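PDB 6L1L: aminotransferase from Bacillus subtilis, which probably acts as a pyridoxal-phosphate-dependent aminotransferase in the biosynthesis of bacilysin, a dipeptide antibiotic of L-alanine and L-anticapsin. Local coordinates for residues T95-F100 and F250-E255; G127-L132 and E356-N361; L203-A208 and A219-A224. All coordinates share one frame; numbering follows the deposited sequence.

Contact 1. Residues T95-F100 and F250-E255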
# COMPACT_ATOMS: atom_id res chain seq x y z
N THR B 95 -13.02 6.09 16.25
CA THR B 95 -12.39 7.36 15.92
C THR B 95 -10.86 7.41 16.12
O THR B 95 -10.24 8.35 15.67
CB THR B 95 -13.00 8.49 16.78
OG1 THR B 95 -12.76 8.23 18.17
CG2 THR B 95 -14.52 8.64 16.54
N GLU B 96 -10.27 6.47 16.82
CA GLU B 96 -8.85 6.63 17.20
C GLU B 96 -7.94 5.51 16.68
O GLU B 96 -6.85 5.32 17.23
CB GLU B 96 -8.70 6.76 18.71
CG GLU B 96 -9.19 8.11 19.23
CD GLU B 96 -9.28 8.20 20.73
OE1 GLU B 96 -9.45 7.15 21.41
OE2 GLU B 96 -9.20 9.34 21.23
N VAL B 97 -8.41 4.78 15.68
CA VAL B 97 -7.67 3.64 15.12
C VAL B 97 -7.66 3.74 13.63
O VAL B 97 -8.70 3.98 13.03
CB VAL B 97 -8.27 2.29 15.55
CG1 VAL B 97 -7.47 1.09 15.04
CG2 VAL B 97 -8.39 2.18 17.05
N ALA B 98 -6.48 3.52 13.00
CA ALA B 98 -6.41 3.39 11.55
C ALA B 98 -5.57 2.18 11.20
O ALA B 98 -4.61 1.86 11.91
CB ALA B 98 -5.88 4.63 10.88
N LEU B 99 -5.91 1.54 10.09
CA LEU B 99 -5.15 0.34 9.62
C LEU B 99 -4.25 0.65 8.43
O LEU B 99 -4.64 1.41 7.54
CB LEU B 99 -6.12 -0.73 9.21
CG LEU B 99 -7.21 -1.15 10.18
CD1 LEU B 99 -8.06 -2.19 9.47
CD2 LEU B 99 -6.66 -1.70 11.47
N PHE B 100 -3.08 -0.01 8.40
CA PHE B 100 -2.10 0.13 7.33
C PHE B 100 -1.61 -1.23 6.85
O PHE B 100 -1.51 -2.17 7.64
CB PHE B 100 -0.87 0.87 7.78
CG PHE B 100 -1.13 2.25 8.32
CD1 PHE B 100 -1.61 3.26 7.51
CD2 PHE B 100 -0.81 2.55 9.65
CE1 PHE B 100 -1.81 4.55 8.01
CE2 PHE B 100 -0.99 3.84 10.15
CZ PHE B 100 -1.50 4.83 9.35
N PHE B 250 -0.99 -0.80 12.49
CA PHE B 250 -2.04 0.19 12.81
C PHE B 250 -1.49 1.37 13.51
O PHE B 250 -0.41 1.31 14.10
CB PHE B 250 -3.19 -0.45 13.61
CG PHE B 250 -2.77 -1.08 14.89
CD1 PHE B 250 -2.70 -0.33 16.06
CD2 PHE B 250 -2.53 -2.44 14.96
CE1 PHE B 250 -2.33 -0.92 17.26
CE2 PHE B 250 -2.17 -3.05 16.16
CZ PHE B 250 -2.05 -2.30 17.30
N ALA B 251 -2.23 2.48 13.43
CA ALA B 251 -1.96 3.63 14.25
C ALA B 251 -3.10 3.86 15.23
O ALA B 251 -4.26 3.65 14.88
CB ALA B 251 -1.73 4.84 13.39
N VAL B 252 -2.74 4.23 16.47
CA VAL B 252 -3.70 4.62 17.54
C VAL B 252 -3.29 5.98 18.04
O VAL B 252 -2.11 6.26 18.21
CB VAL B 252 -3.80 3.65 18.73
CG1 VAL B 252 -4.53 2.40 18.38
CG2 VAL B 252 -2.43 3.23 19.24
N GLY B 253 -4.25 6.86 18.25
CA GLY B 253 -3.93 8.21 18.73
C GLY B 253 -5.00 9.24 18.48
O GLY B 253 -6.15 8.90 18.32
N ASN B 254 -4.57 10.49 18.41
CA ASN B 254 -5.39 11.66 18.18
C ASN B 254 -6.37 11.52 17.03
O ASN B 254 -5.97 11.22 15.88
CB ASN B 254 -4.49 12.86 17.91
CG ASN B 254 -5.26 14.14 17.95
OD1 ASN B 254 -5.83 14.55 16.94
ND2 ASN B 254 -5.33 14.78 19.13
N GLU B 255 -7.65 11.73 17.35
CA GLU B 255 -8.73 11.48 16.42
C GLU B 255 -8.66 12.34 15.16
O GLU B 255 -9.18 11.93 14.12
CB GLU B 255 -10.09 11.66 17.11
CG GLU B 255 -10.37 13.07 17.62
CD GLU B 255 -11.55 13.10 18.57
OE1 GLU B 255 -12.61 12.60 18.16
OE2 GLU B 255 -11.40 13.61 19.72
O HOH W 1 -11.20 9.61 13.58
O HOH W 2 -8.66 11.90 20.04
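Ala98 and Ala251 face each other as an antiparallel hydrogen-bonded pair, and the two bonds between them set the register of strands 97-100 and 250-253. Ala98 N donates to Ala251 O at 2.9 Å, and Ala251 N returns a bond to Ala98 O at equal length. Beyond them Gly253 N reaches Glu96 O over 3.2 Å.

Apolar packing occupies both faces. On one, Val97 and Val252 run side by side with CG2 and CG1 4.1 Å apart, and Leu99 leans its CD2 on Phe250 CB; Ile79 and Tyr83 of helix 73-86 pack against this face. On the other, beneath helix 255-268, the methyl of Ala251 meets the edge of the Phe100 ring, CB to CE2 3.5 Å. Phe100 CG, anti to the carbonyl carbon (chi1 -58°), brings that edge across.

Water joins the segments where one strand begins and the other ends. One molecule donates to Thr95 O and Glu255 O; a second donates to Glu96 OE2 and accepts from Glu255 N, while Asn92 N holds Glu96 OE1. The pairing is that of the outermost strand within this chain with its antiparallel neighbour in the seven-stranded mixed sheet of the large domain of class I aminotransferases.

Contact 2. Residues G127-L132 and E356-N361. With PLP (pyridoxal-5'-phosphate), chain D.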
# COMPACT_ATOMS: atom_id res chain seq x y z
N GLY B 127 18.59 6.94 13.05
CA GLY B 127 17.16 6.52 12.93
C GLY B 127 16.79 5.70 11.71
O GLY B 127 17.52 5.65 10.74
N TYR B 128 15.64 5.04 11.79
CA TYR B 128 15.09 4.26 10.69
C TYR B 128 15.12 5.09 9.38
O TYR B 128 14.66 6.20 9.37
CB TYR B 128 13.64 3.83 11.06
CG TYR B 128 12.98 2.87 10.11
CD1 TYR B 128 13.63 1.69 9.70
CD2 TYR B 128 11.70 3.10 9.64
CE1 TYR B 128 13.02 0.81 8.83
CE2 TYR B 128 11.08 2.21 8.80
CZ TYR B 128 11.74 1.07 8.38
OH TYR B 128 11.14 0.20 7.51
N PRO B 129 15.73 4.56 8.31
CA PRO B 129 15.88 5.30 7.07
C PRO B 129 14.60 5.79 6.43
O PRO B 129 14.62 6.80 5.71
CB PRO B 129 16.59 4.30 6.14
CG PRO B 129 17.27 3.36 7.05
CD PRO B 129 16.45 3.28 8.28
N GLU B 130 13.48 5.14 6.69
CA GLU B 130 12.25 5.55 6.04
C GLU B 130 11.70 6.88 6.57
O GLU B 130 10.94 7.54 5.86
CB GLU B 130 11.21 4.43 6.09
CG GLU B 130 11.70 3.11 5.47
CD GLU B 130 12.36 3.24 4.10
OE1 GLU B 130 11.92 4.07 3.27
OE2 GLU B 130 13.32 2.48 3.83
N TYR B 131 12.08 7.26 7.79
CA TYR B 131 11.69 8.60 8.29
C TYR B 131 12.10 9.66 7.29
O TYR B 131 11.29 10.47 6.87
CB TYR B 131 12.29 8.91 9.64
CG TYR B 131 11.96 7.93 10.73
CD1 TYR B 131 10.76 7.21 10.74
CD2 TYR B 131 12.86 7.72 11.79
CE1 TYR B 131 10.49 6.31 11.73
CE2 TYR B 131 12.57 6.81 12.80
CZ TYR B 131 11.38 6.11 12.77
OH TYR B 131 11.10 5.19 13.72
N LEU B 132 13.37 9.61 6.89
CA LEU B 132 13.94 10.57 5.93
C LEU B 132 13.35 10.44 4.54
O LEU B 132 13.23 11.44 3.84
CB LEU B 132 15.47 10.44 5.91
CG LEU B 132 16.32 11.27 4.93
CD1 LEU B 132 15.93 12.73 4.83
CD2 LEU B 132 17.79 11.17 5.31
N GLU B 356 25.77 3.88 8.92
CA GLU B 356 25.60 5.13 8.18
C GLU B 356 24.24 5.20 7.44
O GLU B 356 23.72 6.28 7.14
CB GLU B 356 26.75 5.30 7.16
N ILE B 357 23.66 4.04 7.19
CA ILE B 357 22.27 3.97 6.72
C ILE B 357 21.27 4.65 7.65
O ILE B 357 20.29 5.21 7.18
CB ILE B 357 21.91 2.49 6.51
CG1 ILE B 357 22.32 2.09 5.11
CG2 ILE B 357 20.46 2.16 6.79
CD1 ILE B 357 22.46 0.58 4.98
N PHE B 358 21.55 4.62 8.96
CA PHE B 358 20.72 5.24 9.94
C PHE B 358 21.03 6.75 10.22
O PHE B 358 20.35 7.38 11.03
CB PHE B 358 20.79 4.44 11.20
CG PHE B 358 20.48 2.95 10.99
CD1 PHE B 358 19.17 2.51 10.91
CD2 PHE B 358 21.50 2.02 10.87
CE1 PHE B 358 18.89 1.17 10.69
CE2 PHE B 358 21.23 0.67 10.69
CZ PHE B 358 19.93 0.25 10.60
N GLY B 359 22.03 7.30 9.55
CA GLY B 359 22.47 8.69 9.75
C GLY B 359 23.94 8.81 10.11
O GLY B 359 24.60 7.83 10.50
N SER B 360 24.45 10.03 10.01
CA SER B 360 25.85 10.36 10.31
C SER B 360 26.33 9.86 11.68
O SER B 360 27.47 9.44 11.80
CB SER B 360 26.05 11.89 10.19
OG SER B 360 25.08 12.60 10.95
N ASN B 361 25.47 9.82 12.68
CA ASN B 361 25.88 9.26 13.98
C ASN B 361 25.97 7.74 14.01
O ASN B 361 26.39 7.17 15.00
CB ASN B 361 24.99 9.78 15.11
CG ASN B 361 25.12 11.28 15.30
OD1 ASN B 361 26.18 11.85 15.00
ND2 ASN B 361 24.05 11.93 15.74
N1 PLP D . 9.82 1.16 12.17
C2 PLP D . 10.99 0.66 12.54
C2A PLP D . 11.80 1.39 13.53
C3 PLP D . 11.43 -0.64 11.98
O3 PLP D . 12.62 -1.15 12.34
C4 PLP D . 10.62 -1.34 10.97
C4A PLP D . 11.12 -2.76 10.59
C5 PLP D . 9.33 -0.66 10.66
C6 PLP D . 9.00 0.58 11.29
C5A PLP D . 8.36 -1.22 9.64
O4P PLP D . 8.05 -2.57 9.86
P PLP D . 6.80 -3.19 9.02
O1P PLP D . 6.72 -2.43 7.74
O2P PLP D . 7.26 -4.65 8.74
O3P PLP D . 5.58 -3.06 9.83
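Phe358 turns the edge of its ring to the backbone of Gly127, with Gly127 O in the ring plane and 3.6 Å from CD1, while one face is covered by the CG2 methyl of its own neighbour Ile357. Tyr128 offers a face to the cofactor instead: its ring lies over the pyridine of pyridoxal phosphate, with C2 3.7 Å above the phenol plane and over its centre. The opposite face of Tyr128 has the backbone N of Glu130 above it, toward the rim. CG of Tyr128 stands anti to the backbone N (chi1 -172°), which lays the phenol on the cofactor. Tyr131 contributes a face as well, taking the CB of Tyr128 near its rim.

An aromatic ring laid on the pyridine is a familiar feature of fold-type I aminotransferases. Here it follows directly on the glycine that joins the small domain's loop, between strands 350-354 and 365-369, to the start of helix 129-137. That junction rests on one backbone hydrogen bond, Gly127 N to Phe358 O, 2.7 Å long and nearly straight at 164°. The donor lies in the carbonyl plane, on a lone pair. Phe358 CA returns a CH...O contact to Gly127 O.

Beside it, Pro129 wedges its ring against the loop. Its CG presses on Ile357 CG2 at 3.4 Å, closer than two saturated carbons normally come, and its CD meets Phe358 CD1 at 3.9 Å. Farther along, Ser360 OG and Asn361 N are both bonded to Asn125. The phenol of Tyr128 is fixed at its hydroxyl by Lys104 NZ, and Glu130 OE1 is hydrogen-bonded to His267 ND1 of the second subunit.

Contact 3. Residues L203-A208 and A219-A224. With PLP (pyridoxal-5'-phosphate), chain D.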
# COMPACT_ATOMS: atom_id res chain seq x y z
N LEU B 203 3.39 14.46 16.97
CA LEU B 203 4.38 13.51 17.47
C LEU B 203 4.00 12.09 17.09
O LEU B 203 2.94 11.58 17.45
CB LEU B 203 4.53 13.70 18.97
CG LEU B 203 5.21 12.71 19.88
CD1 LEU B 203 6.42 12.08 19.25
CD2 LEU B 203 5.59 13.37 21.21
N ILE B 204 4.88 11.44 16.33
CA ILE B 204 4.64 10.04 15.95
C ILE B 204 5.58 9.11 16.66
O ILE B 204 6.80 9.21 16.51
CB ILE B 204 4.74 9.83 14.43
CG1 ILE B 204 3.83 10.79 13.70
CG2 ILE B 204 4.39 8.37 14.10
CD1 ILE B 204 2.35 10.69 14.03
N HIS B 205 5.02 8.21 17.45
CA HIS B 205 5.85 7.25 18.10
C HIS B 205 5.79 5.90 17.40
O HIS B 205 4.76 5.28 17.32
CB HIS B 205 5.52 7.10 19.58
CG HIS B 205 6.42 6.15 20.28
ND1 HIS B 205 5.99 4.93 20.74
CD2 HIS B 205 7.73 6.21 20.57
CE1 HIS B 205 6.99 4.29 21.32
NE2 HIS B 205 8.06 5.04 21.20
N ASP B 206 6.93 5.47 16.93
CA ASP B 206 7.10 4.17 16.27
C ASP B 206 7.40 3.09 17.31
O ASP B 206 8.46 3.10 17.98
CB ASP B 206 8.19 4.33 15.23
CG ASP B 206 8.35 3.14 14.32
OD1 ASP B 206 7.79 2.06 14.58
OD2 ASP B 206 9.08 3.33 13.34
N PHE B 207 6.46 2.18 17.47
CA PHE B 207 6.48 1.16 18.49
C PHE B 207 6.59 -0.21 17.89
O PHE B 207 6.09 -1.18 18.43
CB PHE B 207 5.17 1.25 19.32
CG PHE B 207 5.29 0.81 20.78
CD1 PHE B 207 6.50 0.91 21.50
CD2 PHE B 207 4.16 0.38 21.46
CE1 PHE B 207 6.56 0.56 22.82
CE2 PHE B 207 4.23 0.03 22.79
CZ PHE B 207 5.43 0.11 23.47
N ALA B 208 7.30 -0.30 16.76
CA ALA B 208 7.46 -1.54 16.06
C ALA B 208 8.05 -2.67 16.88
O ALA B 208 7.68 -3.80 16.65
CB ALA B 208 8.27 -1.32 14.79
N ALA B 219 6.78 0.43 27.88
CA ALA B 219 5.87 1.55 28.12
C ALA B 219 5.43 2.18 26.81
O ALA B 219 6.26 2.55 25.99
CB ALA B 219 6.52 2.58 29.01
N SER B 220 4.11 2.29 26.63
CA SER B 220 3.51 2.94 25.47
C SER B 220 3.62 4.44 25.60
O SER B 220 3.46 5.00 26.69
CB SER B 220 2.03 2.50 25.31
OG SER B 220 1.31 3.38 24.45
N PHE B 221 3.89 5.11 24.48
CA PHE B 221 3.84 6.58 24.45
C PHE B 221 2.47 7.14 24.84
O PHE B 221 2.37 8.24 25.34
CB PHE B 221 4.21 7.08 23.06
CG PHE B 221 3.83 8.52 22.79
CD1 PHE B 221 4.48 9.57 23.43
CD2 PHE B 221 2.82 8.81 21.88
CE1 PHE B 221 4.15 10.88 23.16
CE2 PHE B 221 2.47 10.11 21.62
CZ PHE B 221 3.14 11.15 22.26
N LEU B 222 1.41 6.38 24.56
CA LEU B 222 0.06 6.82 24.87
C LEU B 222 -0.28 6.76 26.38
O LEU B 222 -1.34 7.22 26.79
CB LEU B 222 -0.94 6.00 24.07
CG LEU B 222 -0.89 6.22 22.55
CD1 LEU B 222 -2.07 5.56 21.86
CD2 LEU B 222 -0.82 7.69 22.16
N GLU B 223 0.61 6.20 27.19
CA GLU B 223 0.42 6.14 28.63
C GLU B 223 0.64 7.51 29.25
O GLU B 223 0.20 7.77 30.36
CB GLU B 223 1.33 5.10 29.27
CG GLU B 223 0.83 3.67 29.11
CD GLU B 223 1.74 2.64 29.76
OE1 GLU B 223 1.95 2.75 31.00
OE2 GLU B 223 2.25 1.73 29.05
N ALA B 224 1.34 8.38 28.51
CA ALA B 224 1.74 9.68 28.98
C ALA B 224 0.59 10.68 28.90
O ALA B 224 -0.18 10.65 27.93
CB ALA B 224 2.90 10.20 28.15
N1 PLP D . 9.82 1.16 12.17
C2 PLP D . 10.99 0.66 12.54
C2A PLP D . 11.80 1.39 13.53
C3 PLP D . 11.43 -0.64 11.98
O3 PLP D . 12.62 -1.15 12.34
C4 PLP D . 10.62 -1.34 10.97
C4A PLP D . 11.12 -2.76 10.59
C5 PLP D . 9.33 -0.66 10.66
C6 PLP D . 9.00 0.58 11.29
C5A PLP D . 8.36 -1.22 9.64
O4P PLP D . 8.05 -2.57 9.86
P PLP D . 6.80 -3.19 9.02
O1P PLP D . 6.72 -2.43 7.74
O2P PLP D . 7.26 -4.65 8.74
O3P PLP D . 5.58 -3.06 9.83
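Strand 202-206 carries the cofactor-binding aspartate of the fold-type I aminotransferases, and the loop leading to helix 227-230 packs against the side chains that flank it. Leu203, His205 and Phe207 all point toward that loop, whereas Asp206 between them serves the cofactor. Phe221 gives the largest single share of the interface. Its CZ lies 3.5 Å from Leu203 CD2, and its CB comes within 3.6 Å of His205 ND1. The imidazole and phenyl planes meet obliquely at 38°. Phe221 holds its ring opposite its own amide nitrogen (chi1 164°), so that it passes His205 and ends on Leu203. Farther on, Phe207 brings CZ to 3.6 Å from Ala219 O and also meets Ser220.

Ser220 folds its own loop: OG accepts from Leu222 N in an ST turn. Glu233 of the adjacent strand binds His205 ND1, Ser220 OG and Phe221 N, linking the two segments through one carboxylate.

On the cofactor side, Asp206 OD2 stands 2.6 Å from N1 of pyridoxal phosphate, while OD1 takes Ala208 N in an Asx turn that steadies the carboxylate. So close a carboxylate would be expected to favour a protonated pyridine nitrogen, strengthening the ring as an electron sink.

Pyridoxal phosphate is where contacts 2 and 3 converge: contact 2 meets its ring face, contact 3 its nitrogen. Although their centres are 20 Å apart, the two contacts touch through a probable hydrogen bond of 2.8 Å between Tyr131 OH and Asp206 OD2, so the tyrosine probably helps to hold the aspartate that meets the pyridine nitrogen. Contact 1 belongs to the same sheet as contact 3, centres 12 Å apart, and meets it where Val252 CG2 packs on Leu222 CD1 at 3.5 Å. It stays clear of contact 2, about 12 Å away at the nearest atoms, and the side chain of Phe100 comes only to about 8 Å from the phosphate end of this same cofactor.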